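Local coordinates for protein 3' terminal uridylyl transferase (Trypanosoma brucei, PDB 5HZD) that adds uridines from UTP to the 3' ends of guide RNAs, ribosomal RNAs and some mRNAs, and takes part in mitochondrial RNA editing, at residues 132-137 with 361-366. Numbering follows the deposited sequence.
Sequences DAMERG and IPESLV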
# COMPACT_ATOMS: atom_id res chain seq x y z
N ASP A 132 13.52 -10.45 -17.25
CA ASP A 132 14.44 -10.41 -18.39
C ASP A 132 14.19 -9.16 -19.23
O ASP A 132 15.14 -8.44 -19.59
CB ASP A 132 14.26 -11.64 -19.29
CG ASP A 132 14.86 -12.89 -18.71
OD1 ASP A 132 15.55 -12.79 -17.68
OD2 ASP A 132 14.66 -13.98 -19.32
N ALA A 133 12.92 -8.90 -19.54
CA ALA A 133 12.60 -7.75 -20.39
C ALA A 133 12.93 -6.44 -19.69
O ALA A 133 13.47 -5.53 -20.33
CB ALA A 133 11.13 -7.77 -20.80
N MET A 134 12.64 -6.36 -18.40
CA MET A 134 12.95 -5.17 -17.63
C MET A 134 14.45 -4.89 -17.70
O MET A 134 14.88 -3.75 -17.87
CB MET A 134 12.52 -5.35 -16.17
CG MET A 134 13.03 -4.26 -15.25
SD MET A 134 12.23 -4.44 -13.66
CE MET A 134 13.22 -3.38 -12.59
N GLU A 135 15.25 -5.95 -17.59
CA GLU A 135 16.70 -5.80 -17.64
C GLU A 135 17.20 -5.28 -19.00
O GLU A 135 18.20 -4.55 -19.06
CB GLU A 135 17.41 -7.09 -17.23
CG GLU A 135 17.17 -7.42 -15.73
CD GLU A 135 17.88 -6.45 -14.81
OE1 GLU A 135 19.12 -6.32 -14.94
OE2 GLU A 135 17.22 -5.82 -13.96
N ARG A 136 16.50 -5.64 -20.08
CA ARG A 136 16.86 -5.15 -21.41
C ARG A 136 16.32 -3.76 -21.67
O ARG A 136 16.56 -3.20 -22.74
CB ARG A 136 16.33 -6.07 -22.53
CG ARG A 136 16.65 -7.53 -22.38
CD ARG A 136 16.24 -8.30 -23.61
NE ARG A 136 14.83 -8.12 -23.99
CZ ARG A 136 13.86 -8.96 -23.64
NH1 ARG A 136 14.14 -10.00 -22.87
NH2 ARG A 136 12.62 -8.74 -24.04
N GLY A 137 15.53 -3.22 -20.74
CA GLY A 137 14.91 -1.92 -20.92
C GLY A 137 13.65 -1.96 -21.77
O GLY A 137 13.31 -0.98 -22.42
N ILE A 361 18.54 -1.07 -1.55
CA ILE A 361 17.50 -1.93 -2.12
C ILE A 361 17.68 -1.89 -3.64
O ILE A 361 17.58 -0.83 -4.25
CB ILE A 361 16.09 -1.42 -1.79
CG1 ILE A 361 15.94 -1.06 -0.30
CG2 ILE A 361 15.05 -2.41 -2.25
CD1 ILE A 361 16.25 -2.19 0.66
N PRO A 362 18.02 -3.03 -4.25
CA PRO A 362 18.31 -3.00 -5.69
C PRO A 362 17.07 -2.66 -6.51
O PRO A 362 15.93 -3.00 -6.14
CB PRO A 362 18.73 -4.45 -6.01
CG PRO A 362 18.82 -5.15 -4.71
CD PRO A 362 18.11 -4.37 -3.66
N GLU A 363 17.30 -1.94 -7.60
CA GLU A 363 16.26 -1.67 -8.57
C GLU A 363 15.98 -2.96 -9.36
O GLU A 363 14.82 -3.27 -9.69
CB GLU A 363 16.72 -0.56 -9.56
CG GLU A 363 15.67 -0.30 -10.65
CD GLU A 363 16.06 0.78 -11.63
OE1 GLU A 363 17.03 1.52 -11.36
OE2 GLU A 363 15.39 0.89 -12.69
N SER A 364 17.04 -3.72 -9.62
CA SER A 364 16.92 -4.95 -10.40
C SER A 364 16.18 -6.02 -9.60
O SER A 364 16.39 -6.16 -8.39
CB SER A 364 18.28 -5.48 -10.79
OG SER A 364 18.15 -6.70 -11.51
N LEU A 365 15.35 -6.79 -10.30
CA LEU A 365 14.57 -7.85 -9.66
C LEU A 365 15.18 -9.21 -9.96
O LEU A 365 14.59 -10.25 -9.68
CB LEU A 365 13.13 -7.80 -10.16
CG LEU A 365 12.34 -6.55 -9.79
CD1 LEU A 365 11.01 -6.55 -10.54
CD2 LEU A 365 12.12 -6.56 -8.28
N VAL A 366 16.38 -9.22 -10.54
CA VAL A 366 17.05 -10.48 -10.86
C VAL A 366 17.22 -11.41 -9.65
O VAL A 366 16.98 -12.63 -9.74
CB VAL A 366 18.41 -10.22 -11.53
CG1 VAL A 366 19.22 -11.51 -11.60
CG2 VAL A 366 18.19 -9.65 -12.93
O HOH W 1 14.67 -6.37 -12.97
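Met134 and Glu135, in the last turn of helix 131-135, reach across to the loop 361-366, which lies between helices 336-349 and 385-409. In one of its two modelled conformers, which makes its contacts provisional, Met134 spans the gap with an extended chain, anti from chi1 (169°) through chi3, and its CE lies 3.3 Å from the carbonyl O of Glu363. On the way, its SD passes Leu365 CD1 at 4.0 Å, the two side chains crossing at about a right angle; both residues also touch Ala291. Glu135 instead bends at chi2 (-69°), which turns its carboxylate toward Ser364. There Ser364 OG donates to Glu135 OE2 over 2.8 Å, approaching from well above the carboxylate plane (60° out of it). A water bridges the same OE2 to Leu365 N, 2.8 Å from each. Ser364 OG also accepts from Val366 N at 3.2 Å, an ST turn, so that OG is held by two bonds, one accepted and one donated, while Val366 CG2 packs on Glu135 CG at 3.7 Å. The side chain of Glu363 also touches Arg295 of helix 292-304, a UTP-binding residue. One carboxylate oxygen thus ties the palm helix end to the loop twice, directly and through water; the negative charge probably strengthens both bonds.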